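Local coordinates for GDSL-like Lipase/Acylhydrolase family protein (PDB 4K7J) that probably hydrolyses O-acetyl esters on peptidoglycan as a serine esterase of the SGNH (GDSL-like) hydrolase family, at residues Leu57-Ser62 / Ser212-Asn217; Ala158-Thr163 / Met193-Gly198; Gly51-Ile56 / Asn201-Ala206; Asn233-Thr238 / Asp275-Ala280; Arg74-Lys79 / Met363-Leu368. All blocks are in the same frame, centred on the assembly; numbering follows the deposited sequence. Where two conformers were deposited one is given.

Interactions 1, 3, 4 and 5 all reach strand 53-60. Interaction 1 is its buried parallel pairing with strand 208-215, built of backbone hydrogen bonds and ending at the acetate site. Interaction 3, at the start of the same strand, is a partly buried salt bridge to strand 195-203. Interaction 5, also buried, joins two helices over one face of the central sheet and touches interaction 3 through Ile56 and Leu77, whereas the partly buried interaction 4 brings together two helix ends near Leu57 by van der Waals contact without a hydrogen bond between them. Interaction 2, partly buried and about 25 Å from interaction 1 between centres, uses a tryptophan to join two antiparallel sheets; it shares strand 195-203 with interaction 3.

Interaction 1 of 5, residues Leu57-Ser62 / Ser212-Asn217; sequences LQIGDS and SAMGIN. With ACT (acetate ion), chain C.
Ser62 and Asn217 meet just past the ends of two paired strands, where the Asn217 carboxamide turns its OD1 onto Ser62 CB at 3.1 Å. A water donates to both Ser62 O and Asn217 OD1, while Asn217 ND2 is held by the carbonyl of Gly96. Ser62 N donates to acetate OXT over 3.1 Å, and Ser62 OG lies 2.9 Å from the acetate carbon C. Gly218 N and Asn250 ND2 also hydrogen-bond the acetate, as does His351 NE2. Behind this end runs a parallel ladder between strands 53-60 and 208-215, in which Gln58 and Gly60 each donate and accept. Its shortest bond, Met214 N to Gln58 O, is 2.6 Å and nearly straight; the last, from Ile216 N to Gly60 O, is 3.1 Å. Under the ladder, Leu57 CD1 touches both Ser212 CB and Met214 CG, 3.7 Å from each. Asp61, at the N-cap of the next helix, accepts from His63 N with OD1. Gly60-Asp61-Ser62 matches the GDS signature of SGNH hydrolases, whose serine is the nucleophile in relatives. As in relatives, Ser62 N, Gly218 N and Asn250 ND2 probably form the oxyanion hole, and the ladder would help fix Ser62 N.

Interaction 2 of 5, residues Ala158-Thr163 / Met193-Gly198; sequences AEQTLT and MPWDIG
Gln160 and Trp195 are tied to each other's segments by two hydrogen bonds. Gln160 NE2 donates to Pro194 O over 2.8 Å, almost straight and in the plane of its own amide, although it comes from above the Pro194 carbonyl plane. Trp195 NE1 donates a hydrogen bond to Thr161 O, 3.1 Å away, with the oxygen close to the indole plane. The same Thr161 O receives a water that also accepts from Met193 N, so the loop before strand 195-203 is linked to the start of strand 161-164. An extended chain carries the Gln160 amide across one face of the indole, the two planes turned 65° apart, and Leu157 N donates to Gln160 OE1. Over the opposite face stands Leu162 CD2, 3.8 Å from the centroid of the five-membered ring, a CH-pi contact nearly along the ring normal. Leu162 CD2 also reaches Ile197 CD1 at 4.1 Å, and Ala153 and Pro155 add to the apolar surroundings of the indole. The two strands belong to different five-stranded antiparallel sheets, and their axes pass 10.2 Å apart at a crossing angle of -57°. A tryptophan enclosed between facing sheets fits the interior of a beta sandwich, consistent with the galactose-binding-like clan to which the N-terminal family belongs.

Interaction 3 of 5, residues Gly51-Ile56 / Asn201-Ala206; sequences GETFRI and NIENPA
Arg55 and Glu203 form the close half of this contact, with guanidinium and carboxylate nearly coplanar and meeting edge to edge. Arg55 NH2 donates to Glu203 OE1 over 3.1 Å, on the syn lone pair of that oxygen and close to the guanidinium plane. Beside it, Arg55 NE faces Glu203 OE2 in a salt bridge whose modelled separation is too short to be trusted in detail. The extended chains of the two residues cross at about a right angle. Asn201 ND2 steadies the carboxylate from a third direction: it donates to Glu203 OE2 at 3.1 Å, straight, and from above the carboxylate plane. Thr53 CB lies over one face of the guanidinium, and Thr53 CG2 approaches Glu203 OE2 to 3.8 Å.

The pair bridges two parts of the fold. Arg55 sits on strand 53-60 of the mixed central sheet of the SGNH hydrolase domain, Glu203 at the end of strand 195-203 in an antiparallel sheet, just before the chain enters strand 208-215 beside strand 53-60. On the central-sheet side, Arg55 N donates to Asp241 OD2.

Toward solvent the contact thins. Thr53 OG1 lies 4.2 Å from Asn204 O, and farther out the exposed Gly51 and Ala206 approach through backbone atoms, Gly51 CA making a CA-H...O contact of 3.5 Å with Ala206 O. The loop there is shaped by an Asx turn, in which Ala206 N donates to Asn204 OD1 over 2.8 Å. Asn204 ND2 in turn bonds to the carbonyl of Asp83.

Interaction 4 of 5, residues Asn233-Thr238 / Asp275-Ala280; sequences NDLAQT and DSLPAA
Leu277 lays its branches against the peptide carbonyls that end helix 231-236, with CD1 3.7 Å from Leu235 O and CD2 3.6 Å from Ala236 O. The flat groups here are peptide and amide planes. Thr238 OG1 donates to Leu235 O in the plane of that carbonyl, over 2.7 Å, and Thr238 N uses the same acceptor; Thr238, just past the helix, thus gives Leu235 O two donors. One residue earlier, Gln237 NE2 donates in its amide plane to Asn233 O, from above that carbonyl's plane.

The side chains of Leu235 and Leu277 run obliquely to one another, and Leu235 CG touches Leu277 CD1 at 3.7 Å. On the outer side, Ala236 CB rests 3.5 Å from Ser276 O. Ser276 OG is turned back to the carbonyl of Gln272 in its own helix.

Helix 259-276 ends here. A type I turn from Leu277 to Ala280 then leads into strand 281-286, completing a beta-alpha-beta crossover from strand 242-246. Inward, Leu235 and Thr238 reach Leu57 of the central sheet, and Leu277 touches Ala240.

Leu235 O, Thr238 OG1 and Ser276 OG all find partners within or next to their own segments. With no hydrogen bond across, the fit depends on shape: methyl groups of Leu277 and Ala236 against carbonyl oxygens, and Leu235 against Leu277.

Interaction 5 of 5, residues Arg74-Lys79 / Met363-Leu368; sequences RKRLQK and MLADSL
Arg76 reaches across from helix 68-81 to lie against Ala365 and Asp366 of helix 354-373. Its CG is anti to the backbone N (chi1 166°), which sends the chain toward the other helix, and a bend at chi2 carries the guanidinium over Ala365. The Ala365 methyl thus touches the arginine twice, with CB 3.5 Å from Arg76 CG and beneath one face of the guanidinium, toward its rim. Asp366 stands at the edge, its carboxylate turned 65° from the guanidinium plane and its side chain crossing the arginine at about a right angle. The two form a salt bridge from Arg76 NH2 to Asp366 OD1. The modelled distance is too short to be literal, however, and Arg76 was deposited in two conformers, so the exact geometry of the ion pair is doubtful.

Toward the sheet the contact becomes apolar. The helices run in the same general direction, 31° apart with their axes 9.7 Å from each other at closest, and belong to one helical layer of the alpha/beta fold. Leu77 extends between them: its CD2 packs on Ala365 CB at 3.8 Å, and its CD1 reaches Leu368 CD1 more loosely at 4.4 Å. The Ala365 methyl faces the notch between the Arg76 chain and the Leu77 branches. Leu77 also packs against Ile56 of strand 53-60, while Leu368 meets Leu28 of strand 28-30.

On the flank of helix 354-373, Ser367 OG donates to Met363 O over 3.0 Å, from the opposite face of the carbonyl plane to Ser367 N. The same hydroxyl is bonded to the indole nitrogen of Trp324.

Interaction 1 of 5, residues Leu57-Ser62 / Ser212-Asn217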
# COMPACT_ATOMS: atom_id res chain seq x y z
N LEU A 57 3.48 -3.14 3.83
CA LEU A 57 2.91 -2.85 2.51
C LEU A 57 1.40 -2.62 2.58
O LEU A 57 0.64 -3.55 2.85
CB LEU A 57 3.21 -4.00 1.54
CG LEU A 57 2.58 -3.94 0.14
CD1 LEU A 57 3.04 -2.68 -0.58
CD2 LEU A 57 2.94 -5.21 -0.67
N GLN A 58 0.95 -1.40 2.31
CA GLN A 58 -0.47 -1.12 2.34
C GLN A 58 -1.07 -1.04 0.94
O GLN A 58 -0.67 -0.19 0.12
CB GLN A 58 -0.78 0.17 3.12
CG GLN A 58 -2.28 0.46 3.17
CD GLN A 58 -2.66 1.40 4.30
OE1 GLN A 58 -2.11 1.32 5.40
NE2 GLN A 58 -3.60 2.30 4.02
N ILE A 59 -2.02 -1.92 0.67
CA ILE A 59 -2.66 -2.00 -0.63
C ILE A 59 -4.12 -1.64 -0.43
O ILE A 59 -4.79 -2.23 0.42
CB ILE A 59 -2.55 -3.42 -1.21
CG1 ILE A 59 -1.12 -3.95 -1.04
CG2 ILE A 59 -3.01 -3.45 -2.70
CD1 ILE A 59 -0.96 -5.44 -1.35
N GLY A 60 -4.61 -0.66 -1.18
CA GLY A 60 -5.97 -0.18 -0.96
C GLY A 60 -6.54 0.76 -2.00
O GLY A 60 -6.20 0.69 -3.18
N ASP A 61 -7.42 1.66 -1.56
CA ASP A 61 -8.15 2.54 -2.46
C ASP A 61 -7.63 3.99 -2.36
O ASP A 61 -6.46 4.20 -2.09
CB ASP A 61 -9.65 2.48 -2.16
CG ASP A 61 -9.95 2.72 -0.68
OD1 ASP A 61 -9.10 3.31 0.03
OD2 ASP A 61 -11.06 2.33 -0.22
N SER A 62 -8.50 4.98 -2.53
CA SER A 62 -8.02 6.35 -2.60
C SER A 62 -7.49 6.83 -1.26
O SER A 62 -6.62 7.70 -1.21
CB SER A 62 -9.10 7.31 -3.12
OG SER A 62 -9.93 7.71 -2.05
N SER A 212 5.13 1.10 2.35
CA SER A 212 4.88 1.27 0.93
C SER A 212 3.37 1.39 0.70
O SER A 212 2.60 0.64 1.29
CB SER A 212 5.42 0.07 0.15
OG SER A 212 6.84 -0.01 0.22
N ALA A 213 2.96 2.32 -0.16
CA ALA A 213 1.54 2.54 -0.42
C ALA A 213 1.18 2.12 -1.83
O ALA A 213 1.69 2.69 -2.79
CB ALA A 213 1.19 4.02 -0.22
N MET A 214 0.32 1.11 -1.96
CA MET A 214 -0.15 0.66 -3.26
C MET A 214 -1.65 0.91 -3.35
O MET A 214 -2.44 -0.02 -3.21
CB MET A 214 0.10 -0.84 -3.48
CG MET A 214 1.54 -1.22 -3.65
SD MET A 214 1.72 -2.88 -4.31
CE MET A 214 3.47 -2.81 -4.66
N GLY A 215 -2.02 2.16 -3.57
CA GLY A 215 -3.41 2.55 -3.68
C GLY A 215 -3.85 2.84 -5.10
O GLY A 215 -3.06 3.26 -5.94
N ILE A 216 -5.14 2.62 -5.35
CA ILE A 216 -5.76 2.94 -6.63
C ILE A 216 -7.10 3.62 -6.35
O ILE A 216 -7.97 3.00 -5.74
CB ILE A 216 -6.07 1.68 -7.45
CG1 ILE A 216 -4.78 0.96 -7.88
CG2 ILE A 216 -6.90 2.05 -8.67
CD1 ILE A 216 -4.12 1.60 -9.11
N ASN A 217 -7.26 4.87 -6.78
CA ASN A 217 -8.51 5.60 -6.56
C ASN A 217 -9.72 4.79 -7.01
O ASN A 217 -9.75 4.30 -8.15
CB ASN A 217 -8.48 6.94 -7.30
CG ASN A 217 -7.57 7.96 -6.65
OD1 ASN A 217 -7.14 7.79 -5.52
ND2 ASN A 217 -7.29 9.04 -7.36
C ACT C . -12.17 6.05 -2.93
O ACT C . -12.56 7.02 -3.65
OXT ACT C . -11.41 5.20 -3.46
CH3 ACT C . -12.57 5.93 -1.49
O HOH W 1 -6.11 9.63 -3.51

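Interaction 2 of 5, residues Ala158-Thr163 / Met193-Gly198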
# COMPACT_ATOMS: atom_id res chain seq x y z
N ALA A 158 13.84 -9.46 -24.81
CA ALA A 158 14.67 -10.21 -23.87
C ALA A 158 16.10 -9.64 -23.85
O ALA A 158 16.60 -9.18 -24.89
CB ALA A 158 14.67 -11.68 -24.23
N GLU A 159 16.73 -9.64 -22.67
CA GLU A 159 18.12 -9.19 -22.49
C GLU A 159 18.36 -7.68 -22.60
O GLU A 159 19.48 -7.21 -22.40
CB GLU A 159 19.08 -9.95 -23.43
CG GLU A 159 19.99 -10.95 -22.74
CD GLU A 159 19.23 -12.11 -22.12
OE1 GLU A 159 19.28 -13.22 -22.69
OE2 GLU A 159 18.61 -11.92 -21.05
N GLN A 160 17.31 -6.93 -22.92
CA GLN A 160 17.33 -5.47 -22.96
C GLN A 160 17.94 -4.87 -21.69
O GLN A 160 17.86 -5.46 -20.62
CB GLN A 160 15.89 -4.96 -23.11
CG GLN A 160 15.71 -3.57 -23.67
CD GLN A 160 14.25 -3.25 -23.94
OE1 GLN A 160 13.52 -4.07 -24.48
NE2 GLN A 160 13.82 -2.06 -23.56
N THR A 161 18.55 -3.69 -21.82
CA THR A 161 19.18 -3.03 -20.68
C THR A 161 18.54 -1.68 -20.39
O THR A 161 17.82 -1.13 -21.23
CB THR A 161 20.68 -2.78 -20.93
OG1 THR A 161 20.84 -1.97 -22.09
CG2 THR A 161 21.43 -4.09 -21.13
N LEU A 162 18.80 -1.16 -19.20
CA LEU A 162 18.56 0.24 -18.88
C LEU A 162 19.70 0.64 -17.96
O LEU A 162 20.53 -0.21 -17.60
CB LEU A 162 17.18 0.46 -18.21
CG LEU A 162 16.69 -0.45 -17.08
CD1 LEU A 162 17.43 -0.20 -15.78
CD2 LEU A 162 15.16 -0.28 -16.89
N THR A 163 19.76 1.91 -17.59
CA THR A 163 20.80 2.33 -16.66
C THR A 163 20.18 2.96 -15.44
O THR A 163 19.20 3.68 -15.53
CB THR A 163 21.80 3.32 -17.29
OG1 THR A 163 21.14 4.56 -17.55
CG2 THR A 163 22.41 2.76 -18.59
N MET A 193 15.74 1.82 -25.14
CA MET A 193 14.56 1.25 -25.76
C MET A 193 13.40 1.14 -24.75
O MET A 193 13.63 1.26 -23.54
CB MET A 193 14.90 -0.10 -26.40
CG MET A 193 15.64 0.01 -27.75
SD MET A 193 14.68 0.75 -29.11
CE MET A 193 15.35 2.41 -29.13
N PRO A 194 12.16 0.93 -25.23
CA PRO A 194 11.02 0.98 -24.31
C PRO A 194 10.93 -0.17 -23.30
O PRO A 194 11.17 -1.33 -23.65
CB PRO A 194 9.81 0.90 -25.25
CG PRO A 194 10.33 1.40 -26.57
CD PRO A 194 11.72 0.87 -26.64
N TRP A 195 10.53 0.18 -22.08
CA TRP A 195 10.19 -0.78 -21.04
C TRP A 195 8.84 -0.38 -20.43
O TRP A 195 8.44 0.77 -20.51
CB TRP A 195 11.17 -0.67 -19.89
CG TRP A 195 12.57 -1.12 -20.10
CD1 TRP A 195 13.53 -0.52 -20.85
CD2 TRP A 195 13.19 -2.25 -19.48
NE1 TRP A 195 14.71 -1.23 -20.77
CE2 TRP A 195 14.53 -2.29 -19.92
CE3 TRP A 195 12.74 -3.25 -18.60
CZ2 TRP A 195 15.42 -3.29 -19.51
CZ3 TRP A 195 13.62 -4.23 -18.20
CH2 TRP A 195 14.95 -4.24 -18.65
N ASP A 196 8.21 -1.33 -19.74
CA ASP A 196 7.19 -0.97 -18.75
C ASP A 196 7.80 -1.14 -17.37
O ASP A 196 8.49 -2.12 -17.11
CB ASP A 196 5.94 -1.84 -18.88
CG ASP A 196 5.12 -1.49 -20.12
OD1 ASP A 196 5.36 -0.41 -20.71
OD2 ASP A 196 4.23 -2.28 -20.49
N ILE A 197 7.56 -0.18 -16.49
CA ILE A 197 8.13 -0.20 -15.13
C ILE A 197 6.99 -0.16 -14.11
O ILE A 197 6.02 0.59 -14.28
CB ILE A 197 9.07 1.02 -14.89
CG1 ILE A 197 10.15 1.12 -15.96
CG2 ILE A 197 9.69 0.97 -13.49
CD1 ILE A 197 11.18 -0.01 -15.95
N GLY A 198 7.10 -0.97 -13.06
CA GLY A 198 6.11 -1.00 -11.99
C GLY A 198 6.67 -0.23 -10.81
O GLY A 198 7.37 0.75 -11.00
O HOH W 2 17.14 -0.26 -23.64

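Interaction 3 of 5, residues Gly51-Ile56 / Asn201-Ala206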
# COMPACT_ATOMS: atom_id res chain seq x y z
N GLY A 51 19.39 -4.50 12.17
CA GLY A 51 19.83 -4.06 10.86
C GLY A 51 18.97 -4.61 9.73
O GLY A 51 19.15 -4.26 8.56
N GLU A 52 18.04 -5.50 10.05
CA GLU A 52 17.12 -6.01 9.04
C GLU A 52 16.14 -4.92 8.60
O GLU A 52 16.03 -3.87 9.24
CB GLU A 52 16.37 -7.22 9.57
CG GLU A 52 17.23 -8.44 9.79
CD GLU A 52 16.46 -9.55 10.47
OE1 GLU A 52 16.16 -9.41 11.67
OE2 GLU A 52 16.14 -10.56 9.79
N THR A 53 15.44 -5.15 7.49
CA THR A 53 14.40 -4.23 7.06
C THR A 53 13.03 -4.86 7.26
O THR A 53 12.74 -5.92 6.72
CB THR A 53 14.54 -3.83 5.58
OG1 THR A 53 15.75 -3.08 5.40
CG2 THR A 53 13.35 -2.98 5.13
N PHE A 54 12.18 -4.20 8.05
CA PHE A 54 10.83 -4.68 8.24
C PHE A 54 9.91 -3.92 7.29
O PHE A 54 9.77 -2.70 7.39
CB PHE A 54 10.37 -4.50 9.69
CG PHE A 54 9.05 -5.14 9.99
CD1 PHE A 54 7.86 -4.45 9.75
CD2 PHE A 54 8.98 -6.42 10.52
CE1 PHE A 54 6.63 -5.04 10.03
CE2 PHE A 54 7.75 -7.02 10.80
CZ PHE A 54 6.58 -6.32 10.55
N ARG A 55 9.29 -4.66 6.38
CA ARG A 55 8.57 -4.05 5.25
C ARG A 55 7.06 -4.14 5.43
O ARG A 55 6.48 -5.23 5.42
CB ARG A 55 8.98 -4.72 3.93
CG ARG A 55 10.45 -4.53 3.56
CD ARG A 55 10.84 -5.38 2.35
NE ARG A 55 12.29 -5.36 2.16
CZ ARG A 55 13.12 -6.26 2.66
NH1 ARG A 55 12.65 -7.27 3.38
NH2 ARG A 55 14.42 -6.16 2.44
N ILE A 56 6.45 -2.97 5.60
CA ILE A 56 5.00 -2.85 5.71
C ILE A 56 4.45 -2.40 4.36
O ILE A 56 4.91 -1.40 3.81
CB ILE A 56 4.62 -1.79 6.79
CG1 ILE A 56 5.04 -2.26 8.18
CG2 ILE A 56 3.11 -1.50 6.78
CD1 ILE A 56 4.86 -1.18 9.26
N ASN A 201 11.55 -0.14 -5.59
CA ASN A 201 11.85 -0.23 -4.16
C ASN A 201 13.16 0.43 -3.86
O ASN A 201 14.17 0.11 -4.49
CB ASN A 201 11.92 -1.67 -3.69
CG ASN A 201 12.02 -1.78 -2.18
OD1 ASN A 201 11.50 -0.93 -1.46
ND2 ASN A 201 12.69 -2.82 -1.69
N ILE A 202 13.16 1.33 -2.89
CA ILE A 202 14.37 2.05 -2.52
C ILE A 202 14.56 1.95 -1.00
O ILE A 202 13.81 2.55 -0.24
CB ILE A 202 14.27 3.52 -2.98
CG1 ILE A 202 13.98 3.56 -4.49
CG2 ILE A 202 15.53 4.30 -2.63
CD1 ILE A 202 13.69 4.95 -5.03
N GLU A 203 15.56 1.17 -0.59
CA GLU A 203 15.77 0.79 0.81
C GLU A 203 17.15 1.22 1.32
O GLU A 203 18.15 1.12 0.61
CB GLU A 203 15.63 -0.73 1.00
CG GLU A 203 14.22 -1.26 1.00
CD GLU A 203 14.15 -2.76 1.21
OE1 GLU A 203 15.22 -3.42 1.23
OE2 GLU A 203 13.03 -3.28 1.36
N ASN A 204 17.19 1.68 2.56
CA ASN A 204 18.44 2.04 3.21
C ASN A 204 19.10 0.78 3.79
O ASN A 204 18.46 0.02 4.52
CB ASN A 204 18.16 3.13 4.27
CG ASN A 204 19.11 3.09 5.46
OD1 ASN A 204 20.31 2.80 5.34
ND2 ASN A 204 18.57 3.42 6.63
N PRO A 205 20.37 0.54 3.43
CA PRO A 205 21.14 -0.65 3.82
C PRO A 205 21.29 -0.85 5.34
O PRO A 205 21.51 -1.98 5.78
CB PRO A 205 22.52 -0.39 3.20
CG PRO A 205 22.58 1.10 3.01
CD PRO A 205 21.18 1.49 2.65
N ALA A 206 21.17 0.22 6.12
CA ALA A 206 21.21 0.10 7.58
C ALA A 206 19.96 -0.54 8.20
O ALA A 206 19.93 -0.84 9.39
CB ALA A 206 21.50 1.46 8.23

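Interaction 4 of 5, residues Asn233-Thr238 / Asp275-Ala280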
# COMPACT_ATOMS: atom_id res chain seq x y z
N ASN A 233 3.12 -13.88 -7.44
CA ASN A 233 4.58 -13.96 -7.52
C ASN A 233 5.23 -12.59 -7.38
O ASN A 233 6.32 -12.47 -6.81
CB ASN A 233 5.04 -14.67 -8.80
CG ASN A 233 4.48 -16.08 -8.93
OD1 ASN A 233 4.13 -16.72 -7.93
ND2 ASN A 233 4.39 -16.56 -10.15
N ASP A 234 4.56 -11.55 -7.89
CA ASP A 234 5.01 -10.18 -7.62
C ASP A 234 4.93 -9.87 -6.11
O ASP A 234 5.82 -9.26 -5.53
CB ASP A 234 4.19 -9.14 -8.40
CG ASP A 234 4.28 -9.30 -9.92
OD1 ASP A 234 5.27 -9.88 -10.43
OD2 ASP A 234 3.33 -8.84 -10.61
N LEU A 235 3.84 -10.29 -5.47
CA LEU A 235 3.69 -10.07 -4.02
C LEU A 235 4.79 -10.78 -3.23
O LEU A 235 5.38 -10.21 -2.30
CB LEU A 235 2.31 -10.54 -3.55
CG LEU A 235 2.06 -10.40 -2.04
CD1 LEU A 235 2.14 -8.96 -1.61
CD2 LEU A 235 0.75 -11.02 -1.65
N ALA A 236 5.06 -12.03 -3.60
CA ALA A 236 6.14 -12.79 -2.99
C ALA A 236 7.46 -12.02 -3.03
O ALA A 236 8.26 -12.11 -2.11
CB ALA A 236 6.30 -14.16 -3.68
N GLN A 237 7.65 -11.22 -4.08
CA GLN A 237 8.94 -10.55 -4.27
C GLN A 237 9.00 -9.15 -3.69
O GLN A 237 10.00 -8.48 -3.88
CB GLN A 237 9.31 -10.50 -5.76
CG GLN A 237 9.60 -11.85 -6.35
CD GLN A 237 9.88 -11.77 -7.83
OE1 GLN A 237 11.03 -11.62 -8.25
NE2 GLN A 237 8.83 -11.88 -8.64
N THR A 238 7.94 -8.70 -3.02
CA THR A 238 7.95 -7.38 -2.38
C THR A 238 8.76 -7.43 -1.09
O THR A 238 9.28 -6.41 -0.62
CB THR A 238 6.55 -6.87 -1.98
OG1 THR A 238 5.91 -7.84 -1.13
CG2 THR A 238 5.68 -6.62 -3.20
N ASP A 275 -0.09 -17.97 1.31
CA ASP A 275 0.71 -18.89 0.49
C ASP A 275 1.92 -18.17 -0.10
O ASP A 275 3.01 -18.73 -0.13
CB ASP A 275 -0.12 -19.48 -0.67
CG ASP A 275 -1.27 -20.37 -0.19
OD1 ASP A 275 -1.35 -20.68 1.02
OD2 ASP A 275 -2.09 -20.76 -1.05
N SER A 276 1.71 -16.94 -0.56
CA SER A 276 2.76 -16.21 -1.27
C SER A 276 3.80 -15.62 -0.32
O SER A 276 4.97 -15.48 -0.69
CB SER A 276 2.17 -15.11 -2.16
OG SER A 276 1.28 -15.67 -3.10
N LEU A 277 3.38 -15.26 0.88
CA LEU A 277 4.28 -14.71 1.89
C LEU A 277 4.01 -15.37 3.24
O LEU A 277 3.30 -14.81 4.09
CB LEU A 277 4.11 -13.19 2.00
CG LEU A 277 4.56 -12.26 0.87
CD1 LEU A 277 4.00 -10.86 1.11
CD2 LEU A 277 6.08 -12.22 0.79
N PRO A 278 4.56 -16.58 3.45
CA PRO A 278 4.24 -17.38 4.64
C PRO A 278 4.67 -16.73 5.96
O PRO A 278 4.08 -17.03 7.00
CB PRO A 278 5.02 -18.68 4.43
CG PRO A 278 5.44 -18.67 2.99
CD PRO A 278 5.57 -17.23 2.61
N ALA A 279 5.66 -15.85 5.92
CA ALA A 279 6.14 -15.23 7.15
C ALA A 279 5.49 -13.86 7.44
O ALA A 279 5.80 -13.24 8.46
CB ALA A 279 7.67 -15.10 7.11
N ALA A 280 4.60 -13.40 6.56
CA ALA A 280 4.04 -12.06 6.71
C ALA A 280 2.82 -12.01 7.64
O ALA A 280 2.04 -12.96 7.71
CB ALA A 280 3.68 -11.46 5.35

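Interaction 5 of 5, residues Arg74-Lys79 / Met363-Leu368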
# COMPACT_ATOMS: atom_id res chain seq x y z
N ARG A 74 4.08 5.95 8.15
CA ARG A 74 5.49 5.88 7.83
C ARG A 74 6.34 6.72 8.79
O ARG A 74 7.28 6.21 9.38
CB ARG A 74 5.72 6.32 6.38
CG ARG A 74 7.15 6.18 5.88
CD ARG A 74 7.18 6.13 4.35
NE ARG A 74 6.34 7.14 3.75
CZ ARG A 74 5.34 6.90 2.91
NH1 ARG A 74 5.03 5.67 2.52
NH2 ARG A 74 4.66 7.91 2.44
N LYS A 75 5.99 7.98 8.96
CA LYS A 75 6.83 8.86 9.78
C LYS A 75 6.84 8.43 11.24
O LYS A 75 7.88 8.48 11.91
CB LYS A 75 6.38 10.31 9.66
CG LYS A 75 6.50 10.89 8.25
CD LYS A 75 7.95 11.00 7.80
CE LYS A 75 8.05 11.46 6.35
NZ LYS A 75 7.20 12.67 6.14
N ARG A 76 5.69 8.01 11.75
CA ARG A 76 5.58 7.61 13.14
C ARG A 76 6.39 6.35 13.42
O ARG A 76 7.23 6.33 14.33
CB ARG A 76 4.12 7.40 13.50
CG ARG A 76 3.94 6.67 14.81
CD ARG A 76 4.04 7.61 16.00
NE ARG A 76 3.47 6.99 17.19
CZ ARG A 76 2.19 7.08 17.53
NH1 ARG A 76 1.33 7.77 16.78
NH2 ARG A 76 1.77 6.48 18.63
N LEU A 77 6.14 5.30 12.65
CA LEU A 77 6.82 4.02 12.91
C LEU A 77 8.32 4.03 12.57
O LEU A 77 9.08 3.23 13.11
CB LEU A 77 6.12 2.87 12.18
CG LEU A 77 4.63 2.69 12.46
CD1 LEU A 77 4.12 1.47 11.72
CD2 LEU A 77 4.31 2.58 13.97
N GLN A 78 8.73 4.94 11.68
CA GLN A 78 10.16 5.10 11.36
C GLN A 78 10.93 5.76 12.51
O GLN A 78 12.08 5.41 12.77
CB GLN A 78 10.37 5.83 10.02
CG GLN A 78 10.24 4.88 8.81
CD GLN A 78 10.42 5.55 7.45
OE1 GLN A 78 10.29 6.75 7.31
NE2 GLN A 78 10.72 4.75 6.44
N LYS A 79 10.29 6.69 13.20
CA LYS A 79 10.87 7.29 14.39
C LYS A 79 10.99 6.25 15.51
O LYS A 79 12.00 6.18 16.21
CB LYS A 79 10.01 8.48 14.86
CG LYS A 79 10.22 9.72 14.03
CD LYS A 79 11.66 10.23 14.20
CE LYS A 79 11.90 11.56 13.49
NZ LYS A 79 12.22 11.39 12.04
N MET A 363 -3.52 6.87 15.18
CA MET A 363 -4.24 5.92 16.02
C MET A 363 -3.86 4.48 15.67
O MET A 363 -3.67 3.65 16.57
CB MET A 363 -5.75 6.13 15.92
CG MET A 363 -6.21 7.45 16.52
SD MET A 363 -8.00 7.55 16.70
CE MET A 363 -8.53 8.25 15.17
N LEU A 364 -3.74 4.18 14.37
CA LEU A 364 -3.30 2.85 13.95
C LEU A 364 -1.89 2.57 14.43
O LEU A 364 -1.59 1.47 14.89
CB LEU A 364 -3.36 2.72 12.42
CG LEU A 364 -2.80 1.41 11.85
CD1 LEU A 364 -3.47 0.20 12.52
CD2 LEU A 364 -2.98 1.38 10.32
N ALA A 365 -1.02 3.57 14.31
CA ALA A 365 0.36 3.42 14.75
C ALA A 365 0.40 3.15 16.25
O ALA A 365 1.13 2.26 16.72
CB ALA A 365 1.16 4.66 14.41
N ASP A 366 -0.42 3.91 16.99
CA ASP A 366 -0.65 3.68 18.42
C ASP A 366 -1.00 2.22 18.69
O ASP A 366 -0.37 1.57 19.52
CB ASP A 366 -1.81 4.53 18.94
CG ASP A 366 -1.44 5.99 19.11
OD1 ASP A 366 -0.24 6.29 19.20
OD2 ASP A 366 -2.36 6.83 19.17
N SER A 367 -2.03 1.74 17.99
CA SER A 367 -2.50 0.36 18.15
C SER A 367 -1.41 -0.69 17.90
O SER A 367 -1.33 -1.69 18.61
CB SER A 367 -3.72 0.11 17.24
OG SER A 367 -4.77 1.04 17.48
N LEU A 368 -0.56 -0.45 16.90
CA LEU A 368 0.46 -1.43 16.54
C LEU A 368 1.61 -1.43 17.54
O LEU A 368 2.13 -2.49 17.90
CB LEU A 368 0.99 -1.17 15.12
CG LEU A 368 -0.02 -1.38 13.99
CD1 LEU A 368 0.53 -0.84 12.67
CD2 LEU A 368 -0.37 -2.84 13.87